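Succinyl-CoA ligase (ADP-forming) subunit alpha (Methanosaeta concilii, PDB 6HXI) binds coenzyme A and joins a CoA-ligase family region to a citrate synthase-like C-terminal region within an assembly of eight chains. Local coordinates at residues B[16-21]-B[86-91]; B[45-50]-B[65-70]; B[106-111]-B[132-137]. All blocks are in the same frame, centred on the assembly; numbering follows the deposited sequence.

How the contacts relate
From the N terminus, strand 15-18 opens contact 1, whose loop closes only when 86-91 arrives beside 16-21. Contact 2 is nested inside that loop: 45-50 and 65-70 come together after an excursion through strand 52-58. Contact 3 follows in series, 106-111 pairing with 132-137 once contact 1 is complete. All three lie in one mixed sheet with strand order 52-58, 61-68, 42-46, 15-18, 83-86, 108-111, 134-136, the first of these antiparallel to its neighbour. Contacts 1 and 2 meet through backbone pairing, with V17 O 2.8 Å from I46 N, and contacts 1 and 3 likewise, with N86 N 2.8 Å from A110 O. Contacts 2 and 3 do not touch; their centres are about 20 Å apart.

Contact 1 (B[16-21]-B[86-91]); sequences FVYGYQ and NFASHR. With COA (coenzyme A), chain G.
N86 lies level with Y18 in a parallel bridge, and its side chain runs alongside the tyrosine in the same direction, with OD1 3.6 Å from Y18 CD1. The amide plane is turned 71° from the ring. That OD1 also accepts from A88 N at 3.0 Å, forming an Asx turn, while ND2 is held by T96 and T97 of helix 93-102. At F87 the backbone closes the pairing: F87 N donates to Y18 O over 2.8 Å with an N-H...O angle of 156°. F87 CG, anti to the carbonyl carbon (chi1 -74°), sets the ring against Q21 CG, which sits over one face, 3.8 Å from the centroid, in a CH-pi contact. V17 CG1 arrives at the ring edge. A88 then sets CB 4.0 Å from Y18 CE1. F87, A88 and Q21 line the pantetheine part of coenzyme A near CEP; polar binding of the phosphate begins at S89. S89 OG donates to O7A over a short 2.5 Å and accepts from R91 N in an ST turn. The edge of the R91 guanidinium meets the same oxygen, NE and NH1 each 2.8 Å from O7A. These three donors probably offset the phosphate's charge; K479 and K532 of the second subunit also bond to the coenzyme. Directly after the Y18-N86 bridge, the Y18-F87 bond probably helps set where the binding loop leaves the sheet.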
loop_
_atom_site.group_PDB
_atom_site.type_symbol
_atom_site.label_atom_id
_atom_site.label_comp_id
_atom_site.label_asym_id
_atom_site.label_seq_id
_atom_site.Cartn_x
_atom_site.Cartn_y
_atom_site.Cartn_z
ATOM N N PHE B 16 10.740 -43.788 -0.921
ATOM C CA PHE B 16 11.102 -42.395 -1.042
ATOM C C PHE B 16 11.280 -42.162 -2.516
ATOM O O PHE B 16 11.761 -43.038 -3.229
ATOM C CB PHE B 16 12.427 -42.084 -0.348
ATOM C CG PHE B 16 12.486 -42.325 1.142
ATOM C CD1 PHE B 16 11.588 -41.696 2.001
ATOM C CD2 PHE B 16 13.495 -43.099 1.693
ATOM C CE1 PHE B 16 11.681 -41.868 3.385
ATOM C CE2 PHE B 16 13.565 -43.303 3.072
ATOM C CZ PHE B 16 12.674 -42.662 3.916
ATOM N N VAL B 17 10.859 -41.007 -2.984
ATOM C CA VAL B 17 11.082 -40.603 -4.356
ATOM C C VAL B 17 12.106 -39.489 -4.246
ATOM O O VAL B 17 11.809 -38.445 -3.665
ATOM C CB VAL B 17 9.779 -40.157 -5.087
ATOM C CG1 VAL B 17 10.103 -39.542 -6.459
ATOM C CG2 VAL B 17 8.810 -41.320 -5.238
ATOM N N TYR B 18 13.330 -39.738 -4.713
ATOM C CA TYR B 18 14.399 -38.736 -4.736
ATOM C C TYR B 18 14.252 -37.960 -6.051
ATOM O O TYR B 18 14.372 -38.540 -7.144
ATOM C CB TYR B 18 15.810 -39.379 -4.641
ATOM C CG TYR B 18 16.888 -38.331 -4.482
ATOM C CD1 TYR B 18 17.354 -37.612 -5.578
ATOM C CD2 TYR B 18 17.375 -37.988 -3.220
ATOM C CE1 TYR B 18 18.280 -36.593 -5.431
ATOM C CE2 TYR B 18 18.319 -36.975 -3.064
ATOM C CZ TYR B 18 18.756 -36.274 -4.171
ATOM O OH TYR B 18 19.689 -35.286 -4.039
ATOM N N GLY B 19 13.994 -36.663 -5.924
ATOM C CA GLY B 19 13.808 -35.768 -7.056
ATOM C C GLY B 19 12.362 -35.352 -7.154
ATOM O O GLY B 19 11.473 -36.185 -6.996
ATOM N N TYR B 20 12.116 -34.065 -7.431
ATOM C CA TYR B 20 10.760 -33.532 -7.516
ATOM C C TYR B 20 10.082 -33.872 -8.831
ATOM O O TYR B 20 9.919 -33.024 -9.693
ATOM C CB TYR B 20 10.738 -32.018 -7.205
ATOM C CG TYR B 20 9.389 -31.526 -6.730
ATOM C CD1 TYR B 20 8.695 -32.191 -5.726
ATOM C CD2 TYR B 20 8.788 -30.411 -7.311
ATOM C CE1 TYR B 20 7.436 -31.761 -5.309
ATOM C CE2 TYR B 20 7.542 -29.960 -6.881
ATOM C CZ TYR B 20 6.890 -30.613 -5.850
ATOM O OH TYR B 20 5.650 -30.183 -5.435
ATOM N N GLN B 21 9.679 -35.136 -8.976
ATOM C CA GLN B 21 9.050 -35.645 -10.195
ATOM C C GLN B 21 7.580 -35.837 -9.935
ATOM O O GLN B 21 7.141 -36.942 -9.632
ATOM C CB GLN B 21 9.747 -36.951 -10.654
ATOM C CG GLN B 21 11.196 -36.749 -11.110
ATOM C CD GLN B 21 11.348 -36.044 -12.439
ATOM O OE1 GLN B 21 10.599 -36.290 -13.382
ATOM N NE2 GLN B 21 12.326 -35.138 -12.544
ATOM N N ASN B 86 15.193 -43.173 -7.424
ATOM C CA ASN B 86 16.165 -42.115 -7.649
ATOM C C ASN B 86 16.068 -41.474 -9.022
ATOM O O ASN B 86 16.525 -42.052 -10.016
ATOM C CB ASN B 86 17.585 -42.642 -7.360
ATOM C CG ASN B 86 18.670 -41.584 -7.326
ATOM O OD1 ASN B 86 18.424 -40.406 -7.507
ATOM N ND2 ASN B 86 19.891 -41.971 -7.026
ATOM N N PHE B 87 15.504 -40.256 -9.072
ATOM C CA PHE B 87 15.378 -39.468 -10.308
ATOM C C PHE B 87 16.462 -38.411 -10.449
ATOM O O PHE B 87 16.286 -37.474 -11.213
ATOM C CB PHE B 87 14.014 -38.789 -10.405
ATOM C CG PHE B 87 12.885 -39.714 -10.746
ATOM C CD1 PHE B 87 12.655 -40.100 -12.064
ATOM C CD2 PHE B 87 11.976 -40.116 -9.772
ATOM C CE1 PHE B 87 11.587 -40.941 -12.388
ATOM C CE2 PHE B 87 10.905 -40.953 -10.103
ATOM C CZ PHE B 87 10.743 -41.390 -11.406
ATOM N N ALA B 88 17.590 -38.559 -9.745
ATOM C CA ALA B 88 18.723 -37.627 -9.877
ATOM C C ALA B 88 19.288 -37.741 -11.297
ATOM O O ALA B 88 19.172 -38.801 -11.906
ATOM C CB ALA B 88 19.803 -37.980 -8.862
ATOM N N SER B 89 19.878 -36.675 -11.830
ATOM C CA SER B 89 20.494 -36.714 -13.170
ATOM C C SER B 89 21.745 -37.671 -13.166
ATOM O O SER B 89 22.190 -38.118 -12.098
ATOM C CB SER B 89 20.933 -35.306 -13.587
ATOM O OG SER B 89 22.248 -35.032 -13.123
ATOM N N HIS B 90 22.344 -37.918 -14.343
ATOM C CA HIS B 90 23.534 -38.763 -14.442
ATOM C C HIS B 90 24.734 -38.155 -13.717
ATOM O O HIS B 90 25.688 -38.852 -13.399
ATOM C CB HIS B 90 23.852 -39.102 -15.905
ATOM C CG HIS B 90 24.313 -37.965 -16.761
ATOM N ND1 HIS B 90 23.411 -37.151 -17.443
ATOM C CD2 HIS B 90 25.568 -37.599 -17.108
ATOM C CE1 HIS B 90 24.149 -36.293 -18.133
ATOM N NE2 HIS B 90 25.450 -36.518 -17.963
ATOM N N ARG B 91 24.657 -36.853 -13.437
ATOM C CA ARG B 91 25.695 -36.102 -12.746
ATOM C C ARG B 91 25.603 -36.286 -11.242
ATOM O O ARG B 91 26.611 -36.114 -10.561
ATOM C CB ARG B 91 25.633 -34.609 -13.126
ATOM C CG ARG B 91 25.959 -34.354 -14.605
ATOM C CD ARG B 91 25.662 -32.914 -15.028
ATOM N NE ARG B 91 24.235 -32.667 -14.931
ATOM C CZ ARG B 91 23.360 -32.892 -15.901
ATOM N NH1 ARG B 91 22.077 -32.745 -15.678
ATOM N NH2 ARG B 91 23.772 -33.242 -17.108
HETATM N N1A COA G . 20.530 -22.871 -11.578
HETATM C C2A COA G . 21.492 -23.800 -11.601
HETATM N N3A COA G . 21.386 -25.111 -11.858
HETATM C C4A COA G . 20.105 -25.463 -12.051
HETATM C C5A COA G . 19.007 -24.620 -12.050
HETATM C C6A COA G . 19.256 -23.250 -11.834
HETATM N N6A COA G . 18.313 -22.311 -11.900
HETATM N N7A COA G . 17.833 -25.345 -12.185
HETATM C C8A COA G . 18.240 -26.585 -12.276
HETATM N N9A COA G . 19.601 -26.735 -12.198
HETATM C C1B COA G . 20.367 -27.980 -12.225
HETATM C C2B COA G . 19.984 -29.013 -11.173
HETATM O O2B COA G . 20.599 -28.722 -9.916
HETATM C C3B COA G . 20.546 -30.284 -11.816
HETATM O O3B COA G . 21.973 -30.402 -11.622
HETATM P P3B COA G . 22.752 -31.794 -11.610
HETATM O O7A COA G . 22.392 -32.506 -12.870
HETATM O O8A COA G . 24.194 -31.446 -11.509
HETATM O O9A COA G . 22.309 -32.512 -10.323
HETATM C C4B COA G . 20.401 -30.035 -13.322
HETATM O O4B COA G . 20.175 -28.618 -13.473
HETATM C C5B COA G . 19.305 -30.813 -14.004
HETATM O O5B COA G . 18.131 -30.739 -13.172
HETATM P P1A COA G . 17.182 -32.046 -12.917
HETATM O O1A COA G . 15.842 -31.721 -12.368
HETATM O O2A COA G . 17.904 -33.135 -12.139
HETATM O O3A COA G . 17.093 -32.465 -14.454
HETATM P P2A COA G . 16.282 -33.434 -15.422
HETATM O O4A COA G . 15.084 -32.739 -15.932
HETATM O O5A COA G . 17.237 -33.754 -16.548
HETATM O O6A COA G . 15.889 -34.755 -14.569
HETATM C CBP COA G . 16.042 -37.147 -15.024
HETATM C CCP COA G . 16.755 -35.902 -14.484
HETATM C CDP COA G . 16.994 -38.342 -14.881
HETATM C CEP COA G . 14.745 -37.433 -14.242
HETATM C CAP COA G . 15.695 -36.910 -16.520
HETATM O OAP COA G . 16.800 -36.374 -17.225
HETATM C C9P COA G . 15.137 -38.100 -17.289
HETATM O O9P COA G . 13.943 -38.394 -17.187
HETATM N N8P COA G . 15.998 -38.774 -18.069
HETATM C C7P COA G . 15.632 -39.989 -18.785
HETATM C C6P COA G . 16.392 -41.184 -18.279
HETATM C C5P COA G . 16.100 -42.431 -19.080
HETATM O O5P COA G . 15.794 -42.359 -20.269
HETATM N N4P COA G . 16.170 -43.586 -18.420
HETATM C C3P COA G . 15.813 -44.865 -19.020
HETATM C C2P COA G . 14.319 -45.116 -19.018
HETATM S S1P COA G . 14.114 -46.820 -19.608
#

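Contact 2 (B[45-50]-B[65-70]); sequences IINPSR and LPMYKT
N47 N donates to Y68 O over 2.7 Å, and the same carbonyl oxygen is approached by I46 CA at 3.2 Å, so it takes both the N-H of N47, just past the strand, and a CA-H...O contact from I46. Two further bonds set the parallel register: I45 N reaches P66 O at 3.0 Å, and I45 O accepts from Y68 N with an N-H...O angle of 169°. Together they place I45 opposite M67 and I46 opposite Y68. On the face carrying I45 and M67, I45 CB packs against M67 CG, while I45 CD1 meets L65 CB at 3.8 Å, the two side chains crossing at about a right angle. M67 spans several partners. Its CG lies anti to the backbone N (chi1 -169°) and touches N47 CB at 3.7 Å, after which a bend at chi3 (75°) brings CE over one face of the R50 guanidinium, 3.5 Å from NH2. The guanidinium is thereby backed by a methyl group; R50 also packs on G595 of the third subunit. Past the strands, N47 to R50 form a type I turn, accompanied by an Asx turn through a long S49 N to N47 OD1 bond. The extended K69 lies along this turn, with CE 3.4 Å from P48 O. T70 then caps helix 71-77 through its hydroxyl, bonded to L73 N. Both strands end at the same edge of the sheet, one in the N47-R50 turn and the other in a capped helix, which suits the Rossmann-like CoA-binding domain known in this family.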
loop_
_atom_site.group_PDB
_atom_site.type_symbol
_atom_site.label_atom_id
_atom_site.label_comp_id
_atom_site.label_asym_id
_atom_site.label_seq_id
_atom_site.Cartn_x
_atom_site.Cartn_y
_atom_site.Cartn_z
ATOM N N ILE B 45 9.124 -37.500 -0.153
ATOM C CA ILE B 45 9.832 -37.044 -1.337
ATOM C C ILE B 45 11.139 -36.452 -0.836
ATOM O O ILE B 45 11.154 -35.813 0.219
ATOM C CB ILE B 45 9.003 -36.026 -2.142
ATOM C CG1 ILE B 45 7.658 -36.645 -2.575
ATOM C CG2 ILE B 45 9.772 -35.485 -3.350
ATOM C CD1 ILE B 45 6.549 -35.719 -2.416
ATOM N N ILE B 46 12.235 -36.669 -1.569
ATOM C CA ILE B 46 13.493 -36.053 -1.202
ATOM C C ILE B 46 13.746 -34.989 -2.281
ATOM O O ILE B 46 13.853 -35.316 -3.462
ATOM C CB ILE B 46 14.660 -37.072 -0.970
ATOM C CG1 ILE B 46 14.227 -38.184 0.026
ATOM C CG2 ILE B 46 15.908 -36.343 -0.452
ATOM C CD1 ILE B 46 15.022 -39.438 -0.039
ATOM N N ASN B 47 13.694 -33.716 -1.889
ATOM C CA ASN B 47 13.883 -32.584 -2.770
ATOM C C ASN B 47 15.122 -31.804 -2.291
ATOM O O ASN B 47 15.069 -31.115 -1.265
ATOM C CB ASN B 47 12.627 -31.714 -2.812
ATOM C CG ASN B 47 12.646 -30.606 -3.846
ATOM O OD1 ASN B 47 13.664 -30.283 -4.455
ATOM N ND2 ASN B 47 11.516 -29.970 -4.037
ATOM N N PRO B 48 16.245 -31.902 -3.036
ATOM C CA PRO B 48 17.485 -31.245 -2.575
ATOM C C PRO B 48 17.436 -29.725 -2.492
ATOM O O PRO B 48 18.248 -29.119 -1.780
ATOM C CB PRO B 48 18.548 -31.743 -3.534
ATOM C CG PRO B 48 17.816 -32.356 -4.645
ATOM C CD PRO B 48 16.457 -32.697 -4.260
ATOM N N SER B 49 16.467 -29.116 -3.174
ATOM C CA SER B 49 16.287 -27.661 -3.163
ATOM C C SER B 49 15.417 -27.209 -2.019
ATOM O O SER B 49 15.522 -26.054 -1.622
ATOM C CB SER B 49 15.614 -27.191 -4.449
ATOM O OG SER B 49 16.360 -27.468 -5.614
ATOM N N ARG B 50 14.491 -28.076 -1.534
ATOM C CA ARG B 50 13.470 -27.625 -0.584
ATOM C C ARG B 50 12.818 -28.710 0.277
ATOM O O ARG B 50 12.432 -29.758 -0.219
ATOM C CB ARG B 50 12.353 -26.988 -1.442
ATOM C CG ARG B 50 11.271 -26.243 -0.713
ATOM C CD ARG B 50 10.550 -25.306 -1.661
ATOM N NE ARG B 50 9.901 -25.992 -2.779
ATOM C CZ ARG B 50 8.660 -26.473 -2.750
ATOM N NH1 ARG B 50 8.135 -27.034 -3.829
ATOM N NH2 ARG B 50 7.929 -26.389 -1.641
ATOM N N LEU B 65 2.001 -35.228 1.089
ATOM C CA LEU B 65 3.220 -36.007 1.289
ATOM C C LEU B 65 4.296 -35.094 1.851
ATOM O O LEU B 65 4.452 -33.976 1.356
ATOM C CB LEU B 65 3.725 -36.674 -0.002
ATOM C CG LEU B 65 2.801 -37.741 -0.601
ATOM C CD1 LEU B 65 3.394 -38.293 -1.853
ATOM C CD2 LEU B 65 2.476 -38.847 0.410
ATOM N N PRO B 66 5.042 -35.559 2.880
ATOM C CA PRO B 66 6.155 -34.750 3.407
ATOM C C PRO B 66 7.331 -34.734 2.428
ATOM O O PRO B 66 7.492 -35.649 1.621
ATOM C CB PRO B 66 6.496 -35.416 4.731
ATOM C CG PRO B 66 6.032 -36.816 4.575
ATOM C CD PRO B 66 4.944 -36.866 3.564
ATOM N N MET B 67 8.134 -33.669 2.479
ATOM C CA MET B 67 9.219 -33.459 1.541
ATOM C C MET B 67 10.468 -33.004 2.287
ATOM O O MET B 67 10.417 -32.021 3.026
ATOM C CB MET B 67 8.714 -32.477 0.472
ATOM C CG MET B 67 9.607 -32.333 -0.716
ATOM S SD MET B 67 8.725 -31.442 -2.029
ATOM C CE MET B 67 8.762 -29.782 -1.415
ATOM N N TYR B 68 11.553 -33.806 2.178
ATOM C CA TYR B 68 12.838 -33.636 2.879
ATOM C C TYR B 68 13.956 -33.217 1.970
ATOM O O TYR B 68 13.985 -33.635 0.829
ATOM C CB TYR B 68 13.219 -34.940 3.624
ATOM C CG TYR B 68 12.267 -35.250 4.760
ATOM C CD1 TYR B 68 11.077 -35.936 4.532
ATOM C CD2 TYR B 68 12.521 -34.800 6.050
ATOM C CE1 TYR B 68 10.177 -36.185 5.561
ATOM C CE2 TYR B 68 11.626 -35.053 7.093
ATOM C CZ TYR B 68 10.451 -35.733 6.837
ATOM O OH TYR B 68 9.571 -35.988 7.848
ATOM N N LYS B 69 14.906 -32.420 2.483
ATOM C CA LYS B 69 16.059 -31.940 1.716
ATOM C C LYS B 69 17.116 -33.025 1.497
ATOM O O LYS B 69 17.802 -32.999 0.471
ATOM C CB LYS B 69 16.702 -30.727 2.416
ATOM C CG LYS B 69 16.454 -29.393 1.719
ATOM C CD LYS B 69 17.568 -28.393 2.024
ATOM C CE LYS B 69 17.617 -27.272 1.007
ATOM N NZ LYS B 69 18.807 -26.397 1.175
ATOM N N THR B 70 17.282 -33.953 2.476
ATOM C CA THR B 70 18.310 -35.008 2.418
ATOM C C THR B 70 17.748 -36.424 2.642
ATOM O O THR B 70 16.681 -36.597 3.230
ATOM C CB THR B 70 19.473 -34.730 3.429
ATOM O OG1 THR B 70 19.049 -35.045 4.762
ATOM C CG2 THR B 70 20.009 -33.296 3.378
#

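Contact 3 (B[106-111]-B[132-137]); sequences IRIVAV and DKIVIG
V109 lies at the centre of a regular parallel ladder, receiving and giving one bond each: V109 N donates to I134 O, and V109 O accepts from I136 N, both at 2.9 Å. The next rung is shorter, V111 N reaching I136 O over 2.7 Å with an N-H...O angle of 160°. Packing here is close on both faces. I108 CG2 meets I136 CD1 at 3.8 Å, the two side chains lying side by side, whereas V111 CG2 crosses to V135 CG1 at 3.9 Å on the other face. Toward the start of the strands the backbone stays tight, I134 N donating to R107 O at 2.8 Å, but the side chains of R107 and I134 are looser and partly exposed. I134 CD1 comes only to 4.2 Å from R107 NE, and the guanidinium is directed to the backbone carbonyl of V7. K133 extends its chain beyond CG and carries NZ 3.0 Å from I106 O, with L101 O as its other acceptor. The two strands run 18° apart and are joined through helix 118-130 as a beta-alpha-beta unit. Strand 134-136 forms the sheet's edge within this chain; strand 108-111 lies between it and strand 83-86, and helix 93-102 packs over V109 and V111.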
loop_
_atom_site.group_PDB
_atom_site.type_symbol
_atom_site.label_atom_id
_atom_site.label_comp_id
_atom_site.label_asym_id
_atom_site.label_seq_id
_atom_site.Cartn_x
_atom_site.Cartn_y
_atom_site.Cartn_z
ATOM N N ILE B 106 17.379 -48.541 4.031
ATOM C CA ILE B 106 17.118 -48.693 2.591
ATOM C C ILE B 106 17.767 -49.981 2.082
ATOM O O ILE B 106 18.921 -50.263 2.402
ATOM C CB ILE B 106 17.486 -47.414 1.783
ATOM C CG1 ILE B 106 16.523 -46.269 2.145
ATOM C CG2 ILE B 106 17.469 -47.649 0.263
ATOM C CD1 ILE B 106 17.164 -44.910 2.216
ATOM N N ARG B 107 16.995 -50.771 1.327
ATOM C CA ARG B 107 17.393 -52.061 0.758
ATOM C C ARG B 107 17.468 -52.024 -0.786
ATOM O O ARG B 107 18.337 -52.668 -1.371
ATOM C CB ARG B 107 16.404 -53.134 1.247
ATOM C CG ARG B 107 16.636 -54.533 0.707
ATOM C CD ARG B 107 15.462 -55.412 1.048
ATOM N NE ARG B 107 15.445 -56.631 0.242
ATOM C CZ ARG B 107 14.371 -57.096 -0.388
ATOM N NH1 ARG B 107 13.211 -56.450 -0.306
ATOM N NH2 ARG B 107 14.445 -58.211 -1.099
ATOM N N ILE B 108 16.551 -51.263 -1.443
ATOM C CA ILE B 108 16.470 -51.159 -2.906
ATOM C C ILE B 108 16.573 -49.710 -3.384
ATOM O O ILE B 108 15.905 -48.827 -2.837
ATOM C CB ILE B 108 15.186 -51.858 -3.456
ATOM C CG1 ILE B 108 15.075 -53.331 -3.006
ATOM C CG2 ILE B 108 15.078 -51.749 -4.988
ATOM C CD1 ILE B 108 13.735 -53.686 -2.497
ATOM N N VAL B 109 17.428 -49.471 -4.404
ATOM C CA VAL B 109 17.560 -48.185 -5.052
ATOM C C VAL B 109 17.367 -48.424 -6.545
ATOM O O VAL B 109 18.063 -49.260 -7.119
ATOM C CB VAL B 109 18.886 -47.406 -4.766
ATOM C CG1 VAL B 109 18.816 -45.993 -5.334
ATOM C CG2 VAL B 109 19.231 -47.374 -3.280
ATOM N N ALA B 110 16.415 -47.707 -7.162
ATOM C CA ALA B 110 16.174 -47.753 -8.596
ATOM C C ALA B 110 16.758 -46.476 -9.177
ATOM O O ALA B 110 16.341 -45.381 -8.783
ATOM C CB ALA B 110 14.673 -47.828 -8.878
ATOM N N VAL B 111 17.773 -46.611 -10.034
ATOM C CA VAL B 111 18.487 -45.510 -10.691
ATOM C C VAL B 111 17.899 -45.298 -12.089
ATOM O O VAL B 111 18.088 -46.124 -12.974
ATOM C CB VAL B 111 20.031 -45.723 -10.719
ATOM C CG1 VAL B 111 20.741 -44.484 -11.245
ATOM C CG2 VAL B 111 20.570 -46.096 -9.339
ATOM N N ASP B 132 24.215 -56.659 0.778
ATOM C CA ASP B 132 23.013 -57.470 0.512
ATOM C C ASP B 132 21.790 -56.588 0.102
ATOM O O ASP B 132 20.649 -56.810 0.524
ATOM C CB ASP B 132 22.695 -58.436 1.677
ATOM C CG ASP B 132 22.110 -59.756 1.200
ATOM O OD1 ASP B 132 20.888 -59.789 0.877
ATOM O OD2 ASP B 132 22.879 -60.744 1.097
ATOM N N LYS B 133 22.061 -55.556 -0.711
ATOM C CA LYS B 133 21.057 -54.612 -1.190
ATOM C C LYS B 133 20.840 -54.775 -2.698
ATOM O O LYS B 133 21.504 -55.608 -3.315
ATOM C CB LYS B 133 21.438 -53.195 -0.763
ATOM C CG LYS B 133 21.323 -53.040 0.749
ATOM C CD LYS B 133 21.756 -51.695 1.280
ATOM C CE LYS B 133 21.811 -51.782 2.785
ATOM N NZ LYS B 133 21.727 -50.445 3.395
ATOM N N ILE B 134 19.857 -54.073 -3.273
ATOM C CA ILE B 134 19.573 -54.199 -4.712
ATOM C C ILE B 134 19.616 -52.846 -5.417
ATOM O O ILE B 134 19.031 -51.882 -4.920
ATOM C CB ILE B 134 18.244 -54.991 -4.987
ATOM C CG1 ILE B 134 18.383 -56.479 -4.566
ATOM C CG2 ILE B 134 17.770 -54.904 -6.452
ATOM C CD1 ILE B 134 17.743 -56.798 -3.219
ATOM N N VAL B 135 20.311 -52.778 -6.562
ATOM C CA VAL B 135 20.317 -51.586 -7.394
ATOM C C VAL B 135 19.680 -51.972 -8.739
ATOM O O VAL B 135 20.209 -52.837 -9.437
ATOM C CB VAL B 135 21.697 -50.874 -7.568
ATOM C CG1 VAL B 135 21.606 -49.731 -8.586
ATOM C CG2 VAL B 135 22.213 -50.347 -6.244
ATOM N N ILE B 136 18.533 -51.370 -9.064
ATOM C CA ILE B 136 17.867 -51.578 -10.344
ATOM C C ILE B 136 18.257 -50.351 -11.156
ATOM O O ILE B 136 18.002 -49.227 -10.742
ATOM C CB ILE B 136 16.321 -51.793 -10.248
ATOM C CG1 ILE B 136 15.999 -53.133 -9.533
ATOM C CG2 ILE B 136 15.675 -51.785 -11.628
ATOM C CD1 ILE B 136 14.956 -53.014 -8.528
ATOM N N GLY B 137 18.961 -50.583 -12.250
ATOM C CA GLY B 137 19.464 -49.531 -13.115
ATOM C C GLY B 137 20.976 -49.479 -13.098
ATOM O O GLY B 137 21.607 -50.449 -12.671
#